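Local coordinates for protein 2-pyrone-4,6-dicarboxylic acid hydrolase, putative (Pseudomonas putida, PDB 2FFI) that is a TIM-barrel protein of the amidohydrolase family that probably hydrolyses the lactone ring of 2-pyrone-4,6-dicarboxylate, at residues H11-D16 and G53-V58; V93-L98 and G134-H139; I163-F168 and G192-K197. One frame throughout, in Å; residues are numbered along the deposited sequence.

The three contacts follow one another along the chain and sample different parts of a TIM barrel. Contact 1 pairs strands 15-16 and 56-57. Contact 2 packs the ends of two outer helices, and contact 3 pairs strands 163-165 and 194-199 near the centre of the chain. Contacts 2 and 3, their centres about 20 Å apart, touch where His-139, first residue of strand 139-142, packs against Val-164 of strand 163-165. Contact 1 touches neither, with centres about 26 Å from contact 2 and about 19 Å from contact 3. A phosphate ion, probably from the crystallisation liquor, belongs to contact 3, held by His-167 and Arg-110; His-18, soon after strand 15-16, meets the His-167 ring.

Contact 1. Residues H11-D16 and G53-V58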
loop_
_atom_site.group_PDB
_atom_site.type_symbol
_atom_site.label_atom_id
_atom_site.label_comp_id
_atom_site.label_asym_id
_atom_site.label_seq_id
_atom_site.Cartn_x
_atom_site.Cartn_y
_atom_site.Cartn_z
ATOM N N HIS A 11 15.108 6.986 -15.471
ATOM C CA HIS A 11 15.521 5.579 -15.431
ATOM C C HIS A 11 14.839 4.745 -14.333
ATOM O O HIS A 11 15.003 5.013 -13.146
ATOM C CB HIS A 11 17.047 5.484 -15.264
ATOM C CG HIS A 11 17.822 5.764 -16.516
ATOM N ND1 HIS A 11 17.997 4.822 -17.510
ATOM C CD2 HIS A 11 18.463 6.879 -16.937
ATOM C CE1 HIS A 11 18.712 5.349 -18.489
ATOM N NE2 HIS A 11 19.007 6.596 -18.167
ATOM N N LEU A 12 14.092 3.724 -14.754
ATOM C CA LEU A 12 13.379 2.829 -13.847
ATOM C C LEU A 12 14.381 1.950 -13.117
ATOM O O LEU A 12 14.673 0.827 -13.543
ATOM C CB LEU A 12 12.388 1.957 -14.633
ATOM C CG LEU A 12 11.511 0.918 -13.910
ATOM C CD1 LEU A 12 10.457 1.593 -13.065
ATOM C CD2 LEU A 12 10.839 0.030 -14.922
ATOM N N THR A 13 14.904 2.460 -12.011
ATOM C CA THR A 13 15.889 1.728 -11.225
ATOM C C THR A 13 15.238 0.908 -10.087
ATOM O O THR A 13 15.619 -0.243 -9.858
ATOM C CB THR A 13 16.932 2.707 -10.666
ATOM O OG1 THR A 13 17.987 1.973 -10.044
ATOM C CG2 THR A 13 16.298 3.650 -9.659
ATOM N N ALA A 14 14.268 1.495 -9.380
ATOM C CA ALA A 14 13.547 0.792 -8.311
ATOM C C ALA A 14 12.247 1.517 -7.987
ATOM O O ALA A 14 12.185 2.744 -8.073
ATOM C CB ALA A 14 14.410 0.664 -7.064
ATOM N N ILE A 15 11.219 0.753 -7.602
ATOM C CA ILE A 15 9.895 1.311 -7.297
ATOM C C ILE A 15 9.379 1.155 -5.869
ATOM O O ILE A 15 9.230 0.044 -5.368
ATOM C CB ILE A 15 8.799 0.711 -8.201
ATOM C CG1 ILE A 15 9.166 0.877 -9.684
ATOM C CG2 ILE A 15 7.473 1.398 -7.898
ATOM C CD1 ILE A 15 8.332 0.011 -10.633
ATOM N N ASP A 16 9.084 2.290 -5.237
ATOM C CA ASP A 16 8.543 2.331 -3.870
ATOM C C ASP A 16 7.019 2.267 -3.926
ATOM O O ASP A 16 6.393 3.185 -4.431
ATOM C CB ASP A 16 8.952 3.645 -3.167
ATOM C CG ASP A 16 8.172 3.901 -1.873
ATOM O OD1 ASP A 16 8.348 5.002 -1.288
ATOM O OD2 ASP A 16 7.395 3.007 -1.434
ATOM N N GLY A 53 18.027 5.450 -3.733
ATOM C CA GLY A 53 17.937 4.557 -4.865
ATOM C C GLY A 53 16.635 4.765 -5.610
ATOM O O GLY A 53 16.594 5.486 -6.598
ATOM N N PHE A 54 15.565 4.144 -5.128
ATOM C CA PHE A 54 14.235 4.236 -5.746
ATOM C C PHE A 54 14.022 5.444 -6.646
ATOM O O PHE A 54 14.320 6.567 -6.271
ATOM C CB PHE A 54 13.175 4.224 -4.657
ATOM C CG PHE A 54 13.467 3.255 -3.572
ATOM C CD1 PHE A 54 14.294 3.605 -2.516
ATOM C CD2 PHE A 54 12.975 1.965 -3.636
ATOM C CE1 PHE A 54 14.626 2.674 -1.531
ATOM C CE2 PHE A 54 13.295 1.031 -2.668
ATOM C CZ PHE A 54 14.127 1.382 -1.609
ATOM N N SER A 55 13.466 5.199 -7.826
ATOM C CA SER A 55 13.228 6.238 -8.822
ATOM C C SER A 55 11.746 6.508 -9.085
ATOM O O SER A 55 11.373 7.583 -9.556
ATOM C CB SER A 55 13.891 5.830 -10.148
ATOM O OG SER A 55 13.456 4.534 -10.577
ATOM N N HIS A 56 10.906 5.524 -8.791
ATOM C CA HIS A 56 9.479 5.645 -9.019
ATOM C C HIS A 56 8.778 5.305 -7.721
ATOM O O HIS A 56 9.322 4.561 -6.894
ATOM C CB HIS A 56 9.060 4.690 -10.139
ATOM C CG HIS A 56 9.541 5.108 -11.496
ATOM N ND1 HIS A 56 8.849 6.000 -12.290
ATOM C CD2 HIS A 56 10.663 4.789 -12.188
ATOM C CE1 HIS A 56 9.519 6.209 -13.408
ATOM N NE2 HIS A 56 10.623 5.486 -13.372
ATOM N N GLY A 57 7.579 5.844 -7.532
ATOM C CA GLY A 57 6.847 5.581 -6.306
ATOM C C GLY A 57 5.347 5.617 -6.509
ATOM O O GLY A 57 4.869 6.078 -7.541
ATOM N N VAL A 58 4.616 5.122 -5.514
ATOM C CA VAL A 58 3.166 5.071 -5.524
ATOM C C VAL A 58 2.593 5.923 -4.393
ATOM O O VAL A 58 2.807 5.637 -3.210
ATOM C CB VAL A 58 2.685 3.640 -5.328
ATOM C CG1 VAL A 58 1.172 3.595 -5.370
ATOM C CG2 VAL A 58 3.294 2.755 -6.394
#
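Leu-12 lies across the imidazole of His-56 at about a right angle; with its CG trans to the backbone N (chi1 180°), CD1 comes close to CD2 of the ring. Ile-15 CG1, on the strand paired with that of His-56, meets His-56 CB at 3.8 Å, on one face of the pair. Further along, Ala-14 CB packs on Phe-54 CD2 at 3.9 Å, and the Phe-54 ring stacks on Trp-233. The hydroxyl of Ser-55 lies beside the backbone of residues 11-14, its chi1 of 54° presenting OG to the end of the inverse gamma turn centred on Leu-12, where Thr-13 N donates to Ser-55 OG at 2.9 Å and Ala-14 N adds a weak bond. Ala-14 O is gripped twice, by Ser-55 N at 2.8 Å and by His-56 N at 3.1 Å. From there run two parallel strands, the first of the chain, paired as neighbours in a TIM barrel are: Asp-16 N bonds to His-56 O at 2.8 Å, and Val-58 N to Asp-16 O. Asp-16 points its CB to the other face from Ile-15 and His-56, and OD1 is bonded to Tyr-45 and Ser-235. Both imidazole nitrogens of His-56 face carbonyl oxygens, ND1 that of Gln-82 and NE2 that of Leu-10; two such acceptors would call for a proton on each, so the buried ring is probably cationic.

Contact 2. Residues V93-L98 and G134-H139; sequences VEQATL and GEQGWH
Gln-136 and Trp-138 are set against Leu-98 of the neighbouring helix by a turn in which Gly-137 N bonds to Gly-134 O at 2.9 Å, one of the two bonds back into the last turn that, with the positive phi of Gly-137 (86°), make a Schellman motif at the end of helix 127-136. The chain turns there so that the indole of Trp-138 comes back beside the last helical turn. One face of that indole is covered by Gln-136 CG, which lies 3.8 Å above the ring plane and is displaced toward the rim. On the helix 95-102 side, Leu-98 comes at a slant to the indole, its CG 4.0 Å from Trp-138 CZ3, while the six-membered ring passes close to the Leu-98 carbonyl oxygen. Met-101 and Ala-102 of the same helix extend this apolar packing, and Leu-89 and Val-106 join it from nearby loops.

Toward the exposed side the contact becomes polar. Glu-135 leaves its helix fully extended, with chi1 at 172°, and its carboxylate slants across the amide of Gln-95, the two planes 54° apart. Gln-95 reaches it by bending at chi2, and the Gln-95 and Gln-136 side chains pass each other head to tail. Arg-132, one turn earlier on helix 127-136, lies next to this group and forms a long, weak ion pair with Glu-135. Leucine and tryptophan inside, with amides and a carboxylate outside, join two successive helices of the outer layer of a TIM barrel just before the second delivers the chain into strand 139-142.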
loop_
_atom_site.group_PDB
_atom_site.type_symbol
_atom_site.label_atom_id
_atom_site.label_comp_id
_atom_site.label_asym_id
_atom_site.label_seq_id
_atom_site.Cartn_x
_atom_site.Cartn_y
_atom_site.Cartn_z
ATOM N N VAL A 93 -19.562 6.242 -7.283
ATOM C CA VAL A 93 -18.789 7.096 -8.178
ATOM C C VAL A 93 -18.953 6.634 -9.618
ATOM O O VAL A 93 -19.027 5.436 -9.888
ATOM C CB VAL A 93 -17.297 7.055 -7.808
ATOM C CG1 VAL A 93 -16.531 8.055 -8.655
ATOM C CG2 VAL A 93 -17.121 7.365 -6.331
ATOM N N GLU A 94 -18.982 7.579 -10.548
ATOM C CA GLU A 94 -19.164 7.226 -11.946
ATOM C C GLU A 94 -17.871 6.903 -12.701
ATOM O O GLU A 94 -16.818 7.469 -12.415
ATOM C CB GLU A 94 -19.933 8.342 -12.661
ATOM C CG GLU A 94 -19.132 9.604 -13.002
ATOM C CD GLU A 94 -18.713 10.438 -11.796
ATOM O OE1 GLU A 94 -18.883 11.689 -11.865
ATOM O OE2 GLU A 94 -18.207 9.859 -10.800
ATOM N N GLN A 95 -17.957 5.983 -13.662
ATOM C CA GLN A 95 -16.790 5.594 -14.450
ATOM C C GLN A 95 -16.057 6.798 -15.021
ATOM O O GLN A 95 -14.831 6.792 -15.141
ATOM C CB GLN A 95 -17.189 4.688 -15.607
ATOM C CG GLN A 95 -17.651 3.313 -15.201
ATOM C CD GLN A 95 -16.529 2.403 -14.752
ATOM O OE1 GLN A 95 -16.740 1.209 -14.574
ATOM N NE2 GLN A 95 -15.337 2.958 -14.556
ATOM N N ALA A 96 -16.803 7.829 -15.387
ATOM C CA ALA A 96 -16.168 9.009 -15.938
ATOM C C ALA A 96 -14.988 9.481 -15.080
ATOM O O ALA A 96 -13.892 9.668 -15.598
ATOM C CB ALA A 96 -17.188 10.130 -16.096
ATOM N N THR A 97 -15.185 9.663 -13.775
ATOM C CA THR A 97 -14.075 10.146 -12.971
ATOM C C THR A 97 -12.972 9.106 -12.785
ATOM O O THR A 97 -11.805 9.478 -12.663
ATOM C CB THR A 97 -14.532 10.687 -11.585
ATOM O OG1 THR A 97 -14.866 9.605 -10.712
ATOM C CG2 THR A 97 -15.718 11.598 -11.748
ATOM N N LEU A 98 -13.322 7.816 -12.771
ATOM C CA LEU A 98 -12.311 6.768 -12.611
ATOM C C LEU A 98 -11.363 6.736 -13.815
ATOM O O LEU A 98 -10.156 6.550 -13.667
ATOM C CB LEU A 98 -12.962 5.389 -12.442
ATOM C CG LEU A 98 -13.616 5.027 -11.103
ATOM C CD1 LEU A 98 -14.760 5.971 -10.832
ATOM C CD2 LEU A 98 -14.121 3.587 -11.140
ATOM N N GLY A 134 -13.642 -2.514 -11.082
ATOM C CA GLY A 134 -13.344 -3.722 -11.828
ATOM C C GLY A 134 -13.252 -3.452 -13.320
ATOM O O GLY A 134 -12.326 -3.929 -13.974
ATOM N N GLU A 135 -14.209 -2.686 -13.850
ATOM C CA GLU A 135 -14.263 -2.353 -15.272
ATOM C C GLU A 135 -13.074 -1.479 -15.648
ATOM O O GLU A 135 -12.736 -1.369 -16.827
ATOM C CB GLU A 135 -15.586 -1.638 -15.613
ATOM C CG GLU A 135 -15.673 -1.070 -17.051
ATOM C CD GLU A 135 -16.991 -0.326 -17.358
ATOM O OE1 GLU A 135 -17.031 0.402 -18.380
ATOM O OE2 GLU A 135 -17.978 -0.473 -16.598
ATOM N N GLN A 136 -12.437 -0.862 -14.652
ATOM C CA GLN A 136 -11.264 -0.021 -14.911
ATOM C C GLN A 136 -9.989 -0.840 -14.746
ATOM O O GLN A 136 -8.917 -0.420 -15.166
ATOM C CB GLN A 136 -11.220 1.179 -13.960
ATOM C CG GLN A 136 -10.474 2.375 -14.538
ATOM C CD GLN A 136 -11.186 2.958 -15.741
ATOM O OE1 GLN A 136 -10.599 3.709 -16.512
ATOM N NE2 GLN A 136 -12.466 2.620 -15.901
ATOM N N GLY A 137 -10.114 -2.007 -14.128
ATOM C CA GLY A 137 -8.961 -2.865 -13.944
ATOM C C GLY A 137 -8.174 -2.549 -12.696
ATOM O O GLY A 137 -7.187 -3.211 -12.414
ATOM N N TRP A 138 -8.621 -1.536 -11.956
ATOM C CA TRP A 138 -7.980 -1.094 -10.716
ATOM C C TRP A 138 -8.002 -2.158 -9.631
ATOM O O TRP A 138 -8.941 -2.937 -9.533
ATOM C CB TRP A 138 -8.676 0.165 -10.176
ATOM C CG TRP A 138 -8.335 1.409 -10.904
ATOM C CD1 TRP A 138 -7.491 1.527 -11.965
ATOM C CD2 TRP A 138 -8.787 2.737 -10.599
ATOM N NE1 TRP A 138 -7.378 2.858 -12.345
ATOM C CE2 TRP A 138 -8.162 3.616 -11.522
ATOM C CE3 TRP A 138 -9.659 3.268 -9.642
ATOM C CZ2 TRP A 138 -8.378 4.990 -11.510
ATOM C CZ3 TRP A 138 -9.877 4.643 -9.634
ATOM C CH2 TRP A 138 -9.236 5.489 -10.564
ATOM N N HIS A 139 -6.967 -2.191 -8.805
ATOM C CA HIS A 139 -6.945 -3.171 -7.733
ATOM C C HIS A 139 -7.510 -2.535 -6.474
ATOM O O HIS A 139 -7.699 -1.316 -6.422
ATOM C CB HIS A 139 -5.524 -3.676 -7.474
ATOM C CG HIS A 139 -4.549 -2.602 -7.103
ATOM N ND1 HIS A 139 -3.999 -1.738 -8.024
ATOM C CD2 HIS A 139 -4.014 -2.262 -5.907
ATOM C CE1 HIS A 139 -3.164 -0.915 -7.411
ATOM N NE2 HIS A 139 -3.155 -1.213 -6.126
#

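Contact 3. Residues I163-F168 and G192-K197. With PO4 (phosphate ion), chain C.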
loop_
_atom_site.group_PDB
_atom_site.type_symbol
_atom_site.label_atom_id
_atom_site.label_comp_id
_atom_site.label_asym_id
_atom_site.label_seq_id
_atom_site.Cartn_x
_atom_site.Cartn_y
_atom_site.Cartn_z
ATOM N N ILE A 163 -6.208 -7.946 -5.401
ATOM C CA ILE A 163 -6.341 -7.560 -4.014
ATOM C C ILE A 163 -4.943 -7.389 -3.414
ATOM O O ILE A 163 -4.152 -8.347 -3.363
ATOM C CB ILE A 163 -7.100 -8.632 -3.215
ATOM C CG1 ILE A 163 -8.460 -8.896 -3.866
ATOM C CG2 ILE A 163 -7.234 -8.183 -1.765
ATOM C CD1 ILE A 163 -9.158 -10.161 -3.369
ATOM N N VAL A 164 -4.659 -6.164 -2.969
ATOM C CA VAL A 164 -3.395 -5.807 -2.344
ATOM C C VAL A 164 -3.549 -5.653 -0.832
ATOM O O VAL A 164 -4.304 -4.792 -0.379
ATOM C CB VAL A 164 -2.862 -4.471 -2.892
ATOM C CG1 VAL A 164 -1.554 -4.120 -2.198
ATOM C CG2 VAL A 164 -2.654 -4.559 -4.392
ATOM N N ILE A 165 -2.813 -6.469 -0.071
ATOM C CA ILE A 165 -2.849 -6.450 1.393
ATOM C C ILE A 165 -1.701 -5.621 1.970
ATOM O O ILE A 165 -0.542 -5.862 1.645
ATOM C CB ILE A 165 -2.781 -7.892 1.949
ATOM C CG1 ILE A 165 -3.975 -8.686 1.449
ATOM C CG2 ILE A 165 -2.859 -7.900 3.464
ATOM C CD1 ILE A 165 -3.904 -10.126 1.804
ATOM N N ASP A 166 -2.032 -4.656 2.833
ATOM C CA ASP A 166 -1.040 -3.761 3.439
ATOM C C ASP A 166 -0.288 -4.289 4.652
ATOM O O ASP A 166 -0.854 -4.969 5.504
ATOM C CB ASP A 166 -1.692 -2.442 3.852
ATOM C CG ASP A 166 -2.145 -1.608 2.670
ATOM O OD1 ASP A 166 -2.701 -0.515 2.921
ATOM O OD2 ASP A 166 -1.955 -2.030 1.503
ATOM N N HIS A 167 0.994 -3.941 4.721
ATOM C CA HIS A 167 1.877 -4.312 5.817
ATOM C C HIS A 167 1.766 -5.738 6.307
ATOM O O HIS A 167 1.296 -5.976 7.410
ATOM C CB HIS A 167 1.651 -3.387 7.008
ATOM C CG HIS A 167 1.526 -1.946 6.639
ATOM N ND1 HIS A 167 2.300 -1.361 5.665
ATOM C CD2 HIS A 167 0.726 -0.967 7.123
ATOM C CE1 HIS A 167 1.983 -0.082 5.562
ATOM N NE2 HIS A 167 1.031 0.181 6.436
ATOM N N PHE A 168 2.198 -6.689 5.498
ATOM C CA PHE A 168 2.172 -8.091 5.914
ATOM C C PHE A 168 0.787 -8.556 6.342
ATOM O O PHE A 168 0.611 -9.684 6.814
ATOM C CB PHE A 168 3.131 -8.289 7.082
ATOM C CG PHE A 168 4.571 -8.043 6.739
ATOM C CD1 PHE A 168 5.366 -9.075 6.254
ATOM C CD2 PHE A 168 5.154 -6.796 6.958
ATOM C CE1 PHE A 168 6.708 -8.874 6.002
ATOM C CE2 PHE A 168 6.505 -6.588 6.704
ATOM C CZ PHE A 168 7.285 -7.632 6.229
ATOM N N GLY A 192 -3.754 -16.159 -7.728
ATOM C CA GLY A 192 -2.728 -15.245 -8.195
ATOM C C GLY A 192 -3.195 -13.811 -8.300
ATOM O O GLY A 192 -2.470 -12.949 -8.800
ATOM N N LYS A 193 -4.411 -13.554 -7.830
ATOM C CA LYS A 193 -4.974 -12.217 -7.883
ATOM C C LYS A 193 -4.777 -11.513 -6.537
ATOM O O LYS A 193 -5.288 -10.419 -6.312
ATOM C CB LYS A 193 -6.462 -12.297 -8.251
ATOM C CG LYS A 193 -6.760 -12.875 -9.652
ATOM C CD LYS A 193 -6.952 -11.793 -10.744
ATOM C CE LYS A 193 -8.160 -10.895 -10.461
ATOM N NZ LYS A 193 -8.445 -9.907 -11.540
ATOM N N VAL A 194 -4.011 -12.131 -5.645
ATOM C CA VAL A 194 -3.758 -11.523 -4.344
ATOM C C VAL A 194 -2.302 -11.103 -4.116
ATOM O O VAL A 194 -1.365 -11.907 -4.207
ATOM C CB VAL A 194 -4.233 -12.446 -3.195
ATOM C CG1 VAL A 194 -3.790 -13.866 -3.451
ATOM C CG2 VAL A 194 -3.705 -11.932 -1.855
ATOM N N TRP A 195 -2.139 -9.814 -3.831
ATOM C CA TRP A 195 -0.838 -9.214 -3.583
ATOM C C TRP A 195 -0.732 -8.853 -2.124
ATOM O O TRP A 195 -1.718 -8.513 -1.465
ATOM C CB TRP A 195 -0.667 -7.936 -4.402
ATOM C CG TRP A 195 -0.232 -8.170 -5.792
ATOM C CD1 TRP A 195 1.042 -8.117 -6.275
ATOM C CD2 TRP A 195 -1.061 -8.540 -6.888
ATOM N NE1 TRP A 195 1.062 -8.438 -7.614
ATOM C CE2 TRP A 195 -0.217 -8.706 -8.012
ATOM C CE3 TRP A 195 -2.434 -8.762 -7.028
ATOM C CZ2 TRP A 195 -0.705 -9.071 -9.259
ATOM C CZ3 TRP A 195 -2.921 -9.129 -8.268
ATOM C CH2 TRP A 195 -2.058 -9.283 -9.371
ATOM N N VAL A 196 0.488 -8.918 -1.621
ATOM C CA VAL A 196 0.735 -8.580 -0.247
ATOM C C VAL A 196 1.947 -7.662 -0.181
ATOM O O VAL A 196 2.998 -7.945 -0.766
ATOM C CB VAL A 196 0.979 -9.845 0.581
ATOM C CG1 VAL A 196 2.012 -10.702 -0.109
ATOM C CG2 VAL A 196 1.429 -9.463 1.986
ATOM N N LYS A 197 1.782 -6.546 0.520
ATOM C CA LYS A 197 2.849 -5.570 0.673
ATOM C C LYS A 197 3.664 -5.796 1.936
ATOM O O LYS A 197 3.119 -5.954 3.031
ATOM C CB LYS A 197 2.290 -4.141 0.689
ATOM C CG LYS A 197 2.212 -3.500 -0.675
ATOM C CD LYS A 197 2.079 -1.980 -0.616
ATOM C CE LYS A 197 0.631 -1.526 -0.725
ATOM N NZ LYS A 197 0.493 -0.151 -1.292
HETATM P P PO4 C . -0.704 3.959 6.320
HETATM O O1 PO4 C . -1.556 4.321 5.160
HETATM O O2 PO4 C . -1.552 3.753 7.521
HETATM O O3 PO4 C . 0.029 2.706 6.022
HETATM O O4 PO4 C . 0.259 5.057 6.580
#
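Strands 163-165 and 194-197 run parallel, 22° apart and 4.3 Å between axes, pairing Ile-163 with Val-194, Val-164 with Trp-195 and Ile-165 with Val-196. They are neighbouring strands of the TIM barrel, joined by a beta-alpha-beta crossover through helix 182-185. Backbone bonds run from Ile-163 N on Lys-193 O at one end to Phe-168 N on Lys-197 O, 2.7 Å, at the other. Ile-163, Ile-165, Val-194 and Val-196 form the face toward the outer helices; the side chains of Ile-165 and Val-194 meet at a slant, CD1 to CG2 4.1 Å. On the opposite face Val-164 CG2 packs on Trp-195 CB at 3.9 Å, while its CG1 meets Lys-197 CE at 3.7 Å. The Lys-197 chain, bent at chi3, lies alongside Asp-166 and points the same way. Asp-166 OD2 and Lys-197 NZ lie 4.2 Å apart, beyond a salt bridge; Lys-197 NZ pairs with Glu-141 and Asp-166 OD1 with Arg-110. Asp-166 CB sits over the centre of the His-167 ring, and Ser-199 bonds ND1. At the ring's edge, in its plane, His-167 NE2 donates to O3 of a phosphate ion, probably from the crystallisation liquor, at 2.7 Å (153° at the hydrogen).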